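Local coordinates for protein inorganic polyphosphate/ATP-glucomannokinase (Arthrobacter sp., PDB 1WOQ) that probably catalyses phosphoryl transfer from inorganic polyphosphate or ATP to glucose and mannose, as a sugar kinase of the ROK family, at residues Val29-Gly34 / Ala255-Ala260; Ala57-Val62 / Ala112-Pro117; Leu129-Tyr134 / Pro243-Asn248; Gly142-Ile147 / Pro215-Val220; Leu172-His177 / Phe206-Phe211. One frame throughout, in Å; residues are numbered along the deposited sequence.

Contact 1 (Val29-Gly34 / Ala255-Ala260); sequences VDLKKG and AAIEIA
L31 and V29 pack against A256, I257 and A260, joining the end of strand 23-30 and the turn after it to helix 250-262, which lies beside the N-terminal sheet of this actin-like (ASKHA) ROK fold. L31 divides its two methyls between successive parts of the helix. CD1 presses on A260 CB at 3.5 Å, a tight carbon pair, and CD2 lies 3.9 Å from I257 CG1. With CG set anti to the carbonyl carbon (chi1 -72°) and the chain extended beyond it, the fork of the leucine is carried out to the helix surface. V29 brings its branch point: CB stands 3.7 Å from A256 CB, and both valine methyls sit almost as close, so the alanine methyl rests against the whole isopropyl group. No hydrogen bond joins the two segments. With an alanine in place of L31, a gap would probably open between the turn and the helix at I257 and A260. Further out, Y134 of helix 123-134 hydrogen-bonds to the backbone O of L31 and also packs on I257. The turn itself is shaped by D30, whose CB is directed away from the helix. Its OD1 takes K32 N at 2.7 Å, an Asx turn, and also K33 N from above the carboxylate plane, while OD2 forms a 2.8 Å salt bridge with K33 NZ.

Contact 2 (Ala57-Val62 / Ala112-Pro117); sequences AVALVV and ARLGRP
L114, on the last turn of helix 106-114, reaches into the side of helix 51-66 formed by V58, A59 and V62. Both of its methyls meet V62, and each has a further neighbour: CD2 comes down on the backbone at A59, 3.4 Å from A59 CA, and CD1 meets V58 CG1 at 4.2 Å, the V58 and L114 side chains crossing at about a right angle. V62 and L114 approach tip to tip, with V62 CB 3.8 Å from L114 CD2 and V62 CG2 equally near L114 CD1. The other V62 methyl, CG1, touches R116 NH1 at 3.5 Å as the two side chains slide past each other in opposite directions. Cutting V62 back to an alanine is likely to leave L114 CD1 without its CG2 neighbour and R116 NH1 without the CG1 methyl against it. The arginines contribute flat groups. R113 bends at chi2 (62°), folding its guanidinium across A59 so that A59 CB sits over the centre of one face, 3.6 Å above the plane; E56 takes up the charge in a salt bridge. R116 leaves its backbone with CG between N and the carbonyl carbon (chi1 63°) and bends at chi3, and its head is held by S76 O and S66 OG. Between the two arginines, G115 leaves helical geometry with positive phi, turning the chain toward strand 118-122. The arrangement is a helix-helix contact beside the N-terminal ROK sheet, where V58 and V62 also pack on strand 14-19.

Contact 3 (Leu129-Tyr134 / Pro243-Asn248); sequences LAEARY and PAVLRN
E131 binds the backbone of the 243-248 loop with both carboxylate oxygens. V245 N donates to OE1 at 3.0 Å. L246 N donates to OE2 at 2.8 Å, and both bonds are nearly straight. Within the ROK fold this ties helix 123-134 to the connection between strand 241-243 and helix 250-262. L246 N meets the syn lone pair of OE2, whereas V245 N approaches OE1 on its syn side but tilted 30° out of the carboxylate plane. Two successive amides thus fix the rotation of the carboxylate, and A136 N adds a third donor, at OE1. The glutamate gets there by bending at chi2 (-57°), which brings its head round to the loop although its CB does not face it. These peptide N-H groups would be expected to stabilise the buried negative charge. Apolar contacts surround the polar pair. A244 CB lies against the carboxylate, 3.6 Å from E131 OE2, and I219 of strand 217-221 touches both residues. L246 packs against the helix, with V253 of helix 250-262 also against it; its CD1 lies 4.4 Å from Y134 CB, and its CD2 rests 4.0 Å from A130 CB.

Contact 4 (Gly142-Ile147 / Pro215-Val220); sequences GTVLVI and PELFIV
T143 to I147 and P215 to V220 run side by side as parallel chains, V144 to I147 pairing in turn with L217 to V220. Four backbone hydrogen bonds join them. E216 N gives to T143 O at 2.7 Å, and L145 then uses both of its polar backbone atoms, its N donating to L217 O and its O accepting from I219 N at 3.0 Å. I147 N closes the series on I219 O at 2.8 Å. CA-H...O contacts fill in between, such as V146 CA to I219 O. One water bridges the chains at the start of the pairing, accepting from T143 N and donating to E216 OE2, whereas L217 N is buried with no partner in the model. The side chains sort onto the two faces. On one, I219 sends CD1 to V144 CG1 at 3.8 Å and on to V146 CG2, crossing both valines obliquely. On the other, L145 and F218 lie side by side, pointing the same way, with L145 CD1 4.0 Å from F218 CE2. P215 CG sits over one face of the F218 ring, 3.8 Å above its plane and offset toward the rim, while P215 CB touches L145 CG. Helix 195-213 covers this second face, where F206 meets F218 edge-to-face and V209 packs on L145. The strands are a parallel pair within the C-terminal five-stranded mixed sheet, ordered 3-2-1-4-5, as in the actin-like ATPase domains of sugar kinases.

Contact 5 (Leu172-His177 / Phe206-Phe211); sequences LEIDGH and FSHVEF
L172 and I174 face H208 and V209 across a surface contact of 169 Å². L172 CB is directed toward the helix, and CG, tucked beside the backbone N (chi1 -75°), carries the fork outward. From there CD1 does the touching: it lies 3.7 Å from V209 CG2, the two side chains crossing at about a right angle, and the same methyl comes within 4.2 Å of H208 ND1. L212, one turn further along the helix, also packs against L172. Two residues on, I174 runs past H208 in the opposite direction, its CG1 and CD1 both 3.9 Å from the ring atom H208 ND1. These contacts seat a small beta hairpin, strands 173-174 and 177-178 joined by a type I' turn from I174 to H177, on the long helix 195-213 of the C-terminal half of the ROK fold. D175 and G176 take the positive phi angles such a turn needs; the bond from H177 N to I174 O, 3.2 Å, closes it, and I174 N to H177 O pairs the strands. L172 directly follows H171, one of the residues lining the glucose pocket, and its side chain is about 11 Å from the bound sugar. V209 also packs on F218 of strand 217-221. At the turn, D175 OD1 forms a salt bridge with R204 NH1, while I174 also packs on R204 and Y205 of the same helix.

Overall arrangement
From the N terminus, contact 1 opens first, at 29-34, and closes last, at 255-260, so its loop encloses all the others and brings the C-terminal helix 250-262 back to the first sheet. Contact 2 closes early, a local loop tying two helices of the N-terminal half. Contact 3 follows in series, from helix 123-134 to the loop at 243-248; within it lies contact 4, which pairs two parallel strands of the second sheet, and within that contact 5, which sets a hairpin on helix 195-213. None cross. Contacts 1, 3, 4 and 5 touch in succession, whereas contact 2 stands apart, its centre about 38 Å from that of contact 5.

Contact 1 (Val29-Gly34 / Ala255-Ala260)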
# COMPACT_ATOMS: atom_id res chain seq x y z
N VAL A 29 6.62 -4.24 -13.90
CA VAL A 29 7.13 -5.22 -12.95
C VAL A 29 7.49 -6.58 -13.51
O VAL A 29 6.69 -7.21 -14.20
CB VAL A 29 6.11 -5.42 -11.80
CG1 VAL A 29 6.69 -6.35 -10.73
CG2 VAL A 29 5.75 -4.07 -11.18
N ASP A 30 8.70 -7.02 -13.18
CA ASP A 30 9.20 -8.33 -13.58
C ASP A 30 8.90 -9.20 -12.35
O ASP A 30 9.60 -9.10 -11.34
CB ASP A 30 10.71 -8.28 -13.81
CG ASP A 30 11.29 -9.62 -14.20
OD1 ASP A 30 10.91 -10.64 -13.58
OD2 ASP A 30 12.12 -9.67 -15.13
N LEU A 31 7.87 -10.02 -12.44
CA LEU A 31 7.48 -10.86 -11.31
C LEU A 31 8.49 -11.95 -10.96
O LEU A 31 8.39 -12.57 -9.90
CB LEU A 31 6.10 -11.47 -11.56
CG LEU A 31 4.96 -10.44 -11.45
CD1 LEU A 31 3.62 -11.09 -11.73
CD2 LEU A 31 4.97 -9.83 -10.05
N LYS A 32 9.46 -12.17 -11.83
CA LYS A 32 10.48 -13.17 -11.56
C LYS A 32 11.49 -12.66 -10.54
O LYS A 32 12.00 -13.42 -9.73
CB LYS A 32 11.20 -13.57 -12.85
CG LYS A 32 10.56 -14.75 -13.58
CD LYS A 32 9.07 -14.53 -13.83
CE LYS A 32 8.43 -15.78 -14.42
NZ LYS A 32 6.97 -15.60 -14.66
N LYS A 33 11.76 -11.36 -10.57
CA LYS A 33 12.71 -10.76 -9.64
C LYS A 33 12.04 -9.89 -8.59
O LYS A 33 12.64 -9.54 -7.58
CB LYS A 33 13.75 -9.92 -10.39
CG LYS A 33 14.59 -10.67 -11.41
CD LYS A 33 13.80 -10.95 -12.68
CE LYS A 33 14.68 -11.57 -13.76
NZ LYS A 33 13.93 -11.77 -15.03
N GLY A 34 10.78 -9.53 -8.83
CA GLY A 34 10.07 -8.68 -7.89
C GLY A 34 10.59 -7.26 -7.95
O GLY A 34 10.53 -6.52 -6.96
N ALA A 255 0.68 -4.68 -6.67
CA ALA A 255 -0.45 -4.60 -7.59
C ALA A 255 -0.27 -5.61 -8.72
O ALA A 255 -1.23 -6.23 -9.17
CB ALA A 255 -0.57 -3.19 -8.16
N ALA A 256 0.97 -5.76 -9.18
CA ALA A 256 1.28 -6.70 -10.26
C ALA A 256 1.09 -8.13 -9.75
O ALA A 256 0.53 -8.98 -10.44
CB ALA A 256 2.71 -6.49 -10.74
N ILE A 257 1.57 -8.38 -8.53
CA ILE A 257 1.42 -9.71 -7.93
C ILE A 257 -0.04 -10.12 -7.92
O ILE A 257 -0.38 -11.23 -8.31
CB ILE A 257 1.93 -9.73 -6.46
CG1 ILE A 257 3.46 -9.61 -6.44
CG2 ILE A 257 1.47 -11.01 -5.77
CD1 ILE A 257 4.04 -9.52 -5.03
N GLU A 258 -0.91 -9.21 -7.48
CA GLU A 258 -2.34 -9.50 -7.41
C GLU A 258 -2.89 -9.92 -8.77
O GLU A 258 -3.68 -10.86 -8.85
CB GLU A 258 -3.11 -8.28 -6.88
CG GLU A 258 -4.60 -8.55 -6.60
CD GLU A 258 -4.82 -9.65 -5.56
OE1 GLU A 258 -3.84 -10.13 -4.97
OE2 GLU A 258 -5.99 -10.02 -5.34
N ILE A 259 -2.50 -9.23 -9.83
CA ILE A 259 -2.96 -9.59 -11.18
C ILE A 259 -2.61 -11.04 -11.45
O ILE A 259 -3.46 -11.84 -11.85
CB ILE A 259 -2.28 -8.75 -12.28
CG1 ILE A 259 -2.72 -7.30 -12.20
CG2 ILE A 259 -2.61 -9.34 -13.65
CD1 ILE A 259 -2.08 -6.44 -13.26
N ALA A 260 -1.34 -11.37 -11.23
CA ALA A 260 -0.82 -12.71 -11.45
C ALA A 260 -1.60 -13.76 -10.66
O ALA A 260 -1.99 -14.79 -11.20
CB ALA A 260 0.66 -12.77 -11.09

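Contact 2 (Ala57-Val62 / Ala112-Pro117)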
# COMPACT_ATOMS: atom_id res chain seq x y z
N ALA A 57 -5.20 10.70 -14.60
CA ALA A 57 -3.80 10.59 -14.17
C ALA A 57 -3.27 9.17 -14.36
O ALA A 57 -2.15 8.96 -14.81
CB ALA A 57 -3.66 11.02 -12.71
N VAL A 58 -4.09 8.18 -13.99
CA VAL A 58 -3.69 6.79 -14.15
C VAL A 58 -3.46 6.49 -15.62
O VAL A 58 -2.49 5.83 -15.99
CB VAL A 58 -4.75 5.84 -13.56
CG1 VAL A 58 -4.42 4.39 -13.92
CG2 VAL A 58 -4.79 6.01 -12.05
N ALA A 59 -4.36 6.99 -16.47
CA ALA A 59 -4.23 6.77 -17.91
C ALA A 59 -2.90 7.30 -18.43
O ALA A 59 -2.25 6.65 -19.25
CB ALA A 59 -5.38 7.44 -18.65
N LEU A 60 -2.48 8.47 -17.95
CA LEU A 60 -1.21 9.05 -18.39
C LEU A 60 -0.03 8.19 -17.97
O LEU A 60 0.90 7.99 -18.75
CB LEU A 60 -1.04 10.47 -17.85
CG LEU A 60 -1.99 11.52 -18.43
CD1 LEU A 60 -1.89 12.80 -17.64
CD2 LEU A 60 -1.65 11.75 -19.90
N VAL A 61 -0.05 7.68 -16.74
CA VAL A 61 1.05 6.84 -16.28
C VAL A 61 1.12 5.56 -17.10
O VAL A 61 2.19 5.15 -17.55
CB VAL A 61 0.91 6.48 -14.78
CG1 VAL A 61 2.06 5.55 -14.36
CG2 VAL A 61 0.93 7.74 -13.93
N VAL A 62 -0.03 4.91 -17.29
CA VAL A 62 -0.08 3.68 -18.06
C VAL A 62 0.34 3.92 -19.51
O VAL A 62 1.04 3.09 -20.10
CB VAL A 62 -1.50 3.07 -18.03
CG1 VAL A 62 -1.60 1.91 -19.03
CG2 VAL A 62 -1.82 2.56 -16.63
N ALA A 112 -12.52 1.01 -18.31
CA ALA A 112 -13.14 1.78 -19.38
C ALA A 112 -12.22 2.88 -19.89
O ALA A 112 -12.13 3.12 -21.09
CB ALA A 112 -14.45 2.39 -18.88
N ARG A 113 -11.53 3.55 -18.97
CA ARG A 113 -10.63 4.63 -19.35
C ARG A 113 -9.35 4.15 -20.02
O ARG A 113 -8.87 4.76 -20.98
CB ARG A 113 -10.28 5.49 -18.14
CG ARG A 113 -9.36 6.67 -18.47
CD ARG A 113 -10.03 7.63 -19.45
NE ARG A 113 -9.15 8.71 -19.89
CZ ARG A 113 -8.17 8.58 -20.79
NH1 ARG A 113 -7.95 7.40 -21.37
NH2 ARG A 113 -7.42 9.62 -21.11
N LEU A 114 -8.78 3.06 -19.52
CA LEU A 114 -7.53 2.53 -20.07
C LEU A 114 -7.68 1.64 -21.30
O LEU A 114 -6.71 1.43 -22.04
CB LEU A 114 -6.76 1.75 -18.99
CG LEU A 114 -6.19 2.55 -17.82
CD1 LEU A 114 -5.50 1.61 -16.85
CD2 LEU A 114 -5.21 3.57 -18.33
N GLY A 115 -8.88 1.10 -21.51
CA GLY A 115 -9.08 0.24 -22.66
C GLY A 115 -8.44 -1.12 -22.51
O GLY A 115 -8.09 -1.77 -23.49
N ARG A 116 -8.27 -1.55 -21.26
CA ARG A 116 -7.68 -2.85 -20.95
C ARG A 116 -8.14 -3.21 -19.54
O ARG A 116 -8.51 -2.32 -18.77
CB ARG A 116 -6.15 -2.77 -21.02
CG ARG A 116 -5.54 -1.83 -19.99
CD ARG A 116 -4.19 -1.29 -20.44
NE ARG A 116 -3.14 -2.30 -20.49
CZ ARG A 116 -1.90 -2.05 -20.89
NH1 ARG A 116 -1.56 -0.82 -21.27
NH2 ARG A 116 -0.98 -3.01 -20.89
N PRO A 117 -8.12 -4.50 -19.19
CA PRO A 117 -8.55 -4.87 -17.84
C PRO A 117 -7.71 -4.26 -16.72
O PRO A 117 -6.49 -4.23 -16.79
CB PRO A 117 -8.48 -6.40 -17.86
CG PRO A 117 -7.44 -6.69 -18.90
CD PRO A 117 -7.76 -5.69 -19.98

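Contact 3 (Leu129-Tyr134 / Pro243-Asn248)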
# COMPACT_ATOMS: atom_id res chain seq x y z
N LEU A 129 1.55 -8.04 -0.02
CA LEU A 129 1.82 -9.11 -0.98
C LEU A 129 3.28 -9.06 -1.40
O LEU A 129 3.96 -10.09 -1.48
CB LEU A 129 0.94 -8.95 -2.23
CG LEU A 129 -0.56 -9.24 -2.12
CD1 LEU A 129 -1.25 -8.84 -3.43
CD2 LEU A 129 -0.77 -10.72 -1.83
N ALA A 130 3.77 -7.85 -1.66
CA ALA A 130 5.15 -7.65 -2.07
C ALA A 130 6.13 -8.08 -0.97
O ALA A 130 7.11 -8.76 -1.26
CB ALA A 130 5.38 -6.20 -2.45
N GLU A 131 5.87 -7.68 0.27
CA GLU A 131 6.76 -8.05 1.37
C GLU A 131 6.74 -9.55 1.63
O GLU A 131 7.76 -10.14 1.99
CB GLU A 131 6.37 -7.31 2.67
CG GLU A 131 6.71 -5.84 2.69
CD GLU A 131 8.19 -5.56 2.43
OE1 GLU A 131 9.04 -6.13 3.15
OE2 GLU A 131 8.49 -4.77 1.52
N ALA A 132 5.57 -10.16 1.46
CA ALA A 132 5.42 -11.59 1.69
C ALA A 132 6.18 -12.42 0.65
O ALA A 132 6.78 -13.46 0.97
CB ALA A 132 3.94 -11.97 1.67
N ARG A 133 6.16 -11.95 -0.59
CA ARG A 133 6.80 -12.65 -1.70
C ARG A 133 8.26 -12.30 -1.96
O ARG A 133 9.07 -13.19 -2.24
CB ARG A 133 5.98 -12.43 -2.97
CG ARG A 133 6.68 -12.80 -4.28
CD ARG A 133 6.96 -14.28 -4.39
NE ARG A 133 7.70 -14.58 -5.61
CZ ARG A 133 8.03 -15.80 -6.02
NH1 ARG A 133 8.71 -15.96 -7.14
NH2 ARG A 133 7.68 -16.86 -5.30
N TYR A 134 8.60 -11.02 -1.87
CA TYR A 134 9.95 -10.56 -2.16
C TYR A 134 10.66 -9.84 -1.02
O TYR A 134 11.83 -9.50 -1.14
CB TYR A 134 9.93 -9.61 -3.35
CG TYR A 134 9.19 -10.12 -4.56
CD1 TYR A 134 9.72 -11.13 -5.36
CD2 TYR A 134 7.96 -9.56 -4.93
CE1 TYR A 134 9.05 -11.58 -6.49
CE2 TYR A 134 7.29 -10.00 -6.06
CZ TYR A 134 7.84 -11.01 -6.84
OH TYR A 134 7.18 -11.45 -7.97
N PRO A 243 11.83 -2.88 9.37
CA PRO A 243 11.30 -2.04 8.30
C PRO A 243 11.09 -2.88 7.05
O PRO A 243 11.72 -3.93 6.87
CB PRO A 243 12.40 -0.99 8.12
CG PRO A 243 13.64 -1.76 8.45
CD PRO A 243 13.23 -2.52 9.69
N ALA A 244 10.18 -2.43 6.19
CA ALA A 244 9.88 -3.13 4.94
C ALA A 244 11.07 -3.07 3.98
O ALA A 244 11.83 -2.10 3.97
CB ALA A 244 8.65 -2.51 4.29
N VAL A 245 11.21 -4.12 3.17
CA VAL A 245 12.28 -4.20 2.18
C VAL A 245 11.94 -3.28 1.01
O VAL A 245 12.79 -2.53 0.52
CB VAL A 245 12.45 -5.65 1.67
CG1 VAL A 245 13.40 -5.69 0.48
CG2 VAL A 245 12.97 -6.54 2.80
N LEU A 246 10.69 -3.35 0.55
CA LEU A 246 10.24 -2.48 -0.53
C LEU A 246 9.53 -1.30 0.12
O LEU A 246 8.80 -1.46 1.10
CB LEU A 246 9.28 -3.23 -1.46
CG LEU A 246 9.83 -4.40 -2.28
CD1 LEU A 246 9.88 -5.66 -1.42
CD2 LEU A 246 8.93 -4.63 -3.49
N ARG A 247 9.74 -0.11 -0.42
CA ARG A 247 9.09 1.07 0.13
C ARG A 247 8.47 1.89 -0.99
O ARG A 247 7.25 1.94 -1.14
CB ARG A 247 10.10 1.92 0.91
CG ARG A 247 9.50 3.14 1.61
CD ARG A 247 10.47 3.75 2.61
NE ARG A 247 11.70 4.23 1.99
CZ ARG A 247 11.77 5.29 1.18
NH1 ARG A 247 10.68 5.98 0.89
NH2 ARG A 247 12.94 5.65 0.66
N ASN A 248 9.31 2.52 -1.80
CA ASN A 248 8.82 3.33 -2.90
C ASN A 248 8.12 2.49 -3.96
O ASN A 248 7.24 2.99 -4.66
CB ASN A 248 9.96 4.12 -3.54
CG ASN A 248 10.66 5.05 -2.57
OD1 ASN A 248 11.32 4.60 -1.63
ND2 ASN A 248 10.50 6.35 -2.77

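Contact 4 (Gly142-Ile147 / Pro215-Val220)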
# COMPACT_ATOMS: atom_id res chain seq x y z
N GLY A 142 2.66 -18.24 9.60
CA GLY A 142 1.85 -17.66 10.65
C GLY A 142 1.44 -16.23 10.33
O GLY A 142 1.49 -15.80 9.18
N THR A 143 1.04 -15.51 11.36
CA THR A 143 0.59 -14.13 11.20
C THR A 143 1.70 -13.11 11.08
O THR A 143 2.55 -12.99 11.96
CB THR A 143 -0.30 -13.74 12.39
OG1 THR A 143 -1.41 -14.64 12.45
CG2 THR A 143 -0.82 -12.31 12.24
N VAL A 144 1.68 -12.38 9.97
CA VAL A 144 2.66 -11.33 9.69
C VAL A 144 1.86 -10.07 9.37
O VAL A 144 1.05 -10.06 8.46
CB VAL A 144 3.55 -11.69 8.48
CG1 VAL A 144 4.45 -10.52 8.12
CG2 VAL A 144 4.41 -12.92 8.83
N LEU A 145 2.09 -9.00 10.13
CA LEU A 145 1.34 -7.77 9.89
C LEU A 145 2.23 -6.67 9.36
O LEU A 145 3.19 -6.26 10.01
CB LEU A 145 0.64 -7.32 11.18
CG LEU A 145 -0.29 -8.37 11.81
CD1 LEU A 145 -0.87 -7.82 13.11
CD2 LEU A 145 -1.39 -8.74 10.83
N VAL A 146 1.90 -6.19 8.16
CA VAL A 146 2.66 -5.11 7.53
C VAL A 146 1.89 -3.83 7.81
O VAL A 146 0.77 -3.64 7.33
CB VAL A 146 2.77 -5.34 6.01
CG1 VAL A 146 3.69 -4.29 5.39
CG2 VAL A 146 3.31 -6.73 5.73
N ILE A 147 2.48 -2.96 8.62
CA ILE A 147 1.85 -1.69 8.99
C ILE A 147 2.55 -0.56 8.25
O ILE A 147 3.76 -0.38 8.40
CB ILE A 147 1.98 -1.44 10.51
CG1 ILE A 147 1.35 -2.61 11.29
CG2 ILE A 147 1.34 -0.11 10.88
CD1 ILE A 147 -0.15 -2.80 11.04
N PRO A 215 1.29 -11.57 16.53
CA PRO A 215 1.95 -11.88 15.26
C PRO A 215 3.35 -12.44 15.40
O PRO A 215 4.01 -12.28 16.43
CB PRO A 215 1.93 -10.53 14.53
CG PRO A 215 2.06 -9.56 15.66
CD PRO A 215 1.15 -10.12 16.73
N GLU A 216 3.80 -13.10 14.34
CA GLU A 216 5.14 -13.68 14.30
C GLU A 216 6.12 -12.56 13.97
O GLU A 216 7.29 -12.61 14.35
CB GLU A 216 5.22 -14.74 13.21
CG GLU A 216 4.27 -15.92 13.38
CD GLU A 216 4.49 -16.66 14.68
OE1 GLU A 216 5.66 -16.91 15.03
OE2 GLU A 216 3.49 -17.00 15.35
N LEU A 217 5.63 -11.54 13.27
CA LEU A 217 6.47 -10.44 12.84
C LEU A 217 5.68 -9.20 12.45
O LEU A 217 4.56 -9.29 11.95
CB LEU A 217 7.30 -10.88 11.62
CG LEU A 217 8.22 -9.87 10.92
CD1 LEU A 217 9.41 -9.57 11.81
CD2 LEU A 217 8.69 -10.43 9.58
N PHE A 218 6.28 -8.04 12.70
CA PHE A 218 5.70 -6.75 12.32
C PHE A 218 6.66 -6.21 11.27
O PHE A 218 7.87 -6.27 11.46
CB PHE A 218 5.71 -5.76 13.49
CG PHE A 218 4.50 -5.82 14.38
CD1 PHE A 218 4.66 -5.93 15.77
CD2 PHE A 218 3.22 -5.70 13.86
CE1 PHE A 218 3.55 -5.91 16.62
CE2 PHE A 218 2.11 -5.68 14.70
CZ PHE A 218 2.28 -5.78 16.08
N ILE A 219 6.13 -5.71 10.16
CA ILE A 219 6.97 -5.13 9.12
C ILE A 219 6.44 -3.71 8.95
O ILE A 219 5.26 -3.52 8.69
CB ILE A 219 6.84 -5.88 7.78
CG1 ILE A 219 7.35 -7.31 7.93
CG2 ILE A 219 7.64 -5.15 6.71
CD1 ILE A 219 7.09 -8.19 6.72
N VAL A 220 7.31 -2.72 9.13
CA VAL A 220 6.88 -1.33 9.02
C VAL A 220 7.18 -0.74 7.65
O VAL A 220 8.34 -0.64 7.24
CB VAL A 220 7.54 -0.47 10.11
CG1 VAL A 220 7.02 0.97 10.01
CG2 VAL A 220 7.23 -1.05 11.49
O HOH W 1 1.03 -16.89 13.90

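Contact 5 (Leu172-His177 / Phe206-Phe211)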
# COMPACT_ATOMS: atom_id res chain seq x y z
N LEU A 172 -8.25 1.26 14.02
CA LEU A 172 -8.54 0.70 15.33
C LEU A 172 -8.66 1.95 16.19
O LEU A 172 -8.02 2.96 15.89
CB LEU A 172 -7.36 -0.12 15.85
CG LEU A 172 -7.06 -1.50 15.27
CD1 LEU A 172 -5.67 -1.96 15.72
CD2 LEU A 172 -8.13 -2.47 15.74
N GLU A 173 -9.47 1.90 17.23
CA GLU A 173 -9.57 3.04 18.12
C GLU A 173 -8.55 2.79 19.22
O GLU A 173 -8.45 1.67 19.73
CB GLU A 173 -10.96 3.14 18.74
CG GLU A 173 -11.06 4.24 19.78
CD GLU A 173 -12.41 4.25 20.47
OE1 GLU A 173 -12.42 4.29 21.72
OE2 GLU A 173 -13.43 4.21 19.76
N ILE A 174 -7.76 3.80 19.56
CA ILE A 174 -6.76 3.65 20.60
C ILE A 174 -6.73 4.93 21.43
O ILE A 174 -6.54 6.03 20.89
CB ILE A 174 -5.36 3.38 20.01
CG1 ILE A 174 -5.38 2.05 19.25
CG2 ILE A 174 -4.33 3.33 21.13
CD1 ILE A 174 -4.06 1.69 18.62
N ASP A 175 -6.93 4.77 22.73
CA ASP A 175 -6.95 5.90 23.66
C ASP A 175 -7.90 7.01 23.23
O ASP A 175 -7.55 8.19 23.23
CB ASP A 175 -5.53 6.42 23.87
CG ASP A 175 -4.63 5.39 24.54
OD1 ASP A 175 -5.13 4.69 25.45
OD2 ASP A 175 -3.44 5.28 24.17
N GLY A 176 -9.12 6.62 22.85
CA GLY A 176 -10.15 7.57 22.46
C GLY A 176 -10.10 8.15 21.06
O GLY A 176 -10.94 8.98 20.72
N HIS A 177 -9.14 7.72 20.25
CA HIS A 177 -9.03 8.24 18.89
C HIS A 177 -8.80 7.20 17.82
O HIS A 177 -8.27 6.13 18.09
CB HIS A 177 -7.86 9.23 18.79
CG HIS A 177 -8.13 10.55 19.43
ND1 HIS A 177 -7.63 10.90 20.67
CD2 HIS A 177 -8.87 11.61 19.02
CE1 HIS A 177 -8.03 12.11 20.98
NE2 HIS A 177 -8.79 12.57 20.00
N PHE A 206 1.61 -0.58 18.49
CA PHE A 206 2.11 -1.92 18.25
C PHE A 206 1.88 -2.89 19.40
O PHE A 206 1.61 -4.07 19.16
CB PHE A 206 3.60 -1.89 17.86
CG PHE A 206 3.83 -1.40 16.47
CD1 PHE A 206 4.21 -0.08 16.24
CD2 PHE A 206 3.65 -2.24 15.38
CE1 PHE A 206 4.39 0.39 14.94
CE2 PHE A 206 3.82 -1.78 14.07
CZ PHE A 206 4.19 -0.46 13.85
N SER A 207 1.98 -2.42 20.64
CA SER A 207 1.74 -3.32 21.77
C SER A 207 0.26 -3.71 21.79
O SER A 207 -0.09 -4.83 22.16
CB SER A 207 2.16 -2.67 23.09
OG SER A 207 1.39 -1.53 23.40
N HIS A 208 -0.62 -2.79 21.40
CA HIS A 208 -2.04 -3.10 21.37
C HIS A 208 -2.33 -4.13 20.28
O HIS A 208 -3.01 -5.12 20.52
CB HIS A 208 -2.87 -1.84 21.10
CG HIS A 208 -4.35 -2.10 21.04
ND1 HIS A 208 -5.12 -1.79 19.93
CD2 HIS A 208 -5.19 -2.65 21.94
CE1 HIS A 208 -6.37 -2.14 20.16
NE2 HIS A 208 -6.44 -2.66 21.37
N VAL A 209 -1.79 -3.90 19.09
CA VAL A 209 -2.01 -4.82 17.97
C VAL A 209 -1.37 -6.17 18.27
O VAL A 209 -1.87 -7.22 17.87
CB VAL A 209 -1.42 -4.23 16.66
CG1 VAL A 209 -1.55 -5.23 15.52
CG2 VAL A 209 -2.16 -2.93 16.31
N GLU A 210 -0.26 -6.14 19.00
CA GLU A 210 0.45 -7.35 19.40
C GLU A 210 -0.46 -8.18 20.29
O GLU A 210 -0.52 -9.41 20.17
CB GLU A 210 1.73 -6.94 20.14
CG GLU A 210 2.46 -8.04 20.85
CD GLU A 210 3.80 -7.57 21.36
OE1 GLU A 210 4.76 -7.54 20.56
OE2 GLU A 210 3.89 -7.20 22.55
N PHE A 211 -1.19 -7.52 21.18
CA PHE A 211 -2.10 -8.23 22.07
C PHE A 211 -3.29 -8.77 21.27
O PHE A 211 -3.78 -9.86 21.53
CB PHE A 211 -2.61 -7.30 23.18
CG PHE A 211 -3.53 -7.97 24.16
CD1 PHE A 211 -4.88 -8.14 23.87
CD2 PHE A 211 -3.04 -8.48 25.36
CE1 PHE A 211 -5.73 -8.81 24.76
CE2 PHE A 211 -3.88 -9.15 26.25
CZ PHE A 211 -5.22 -9.31 25.95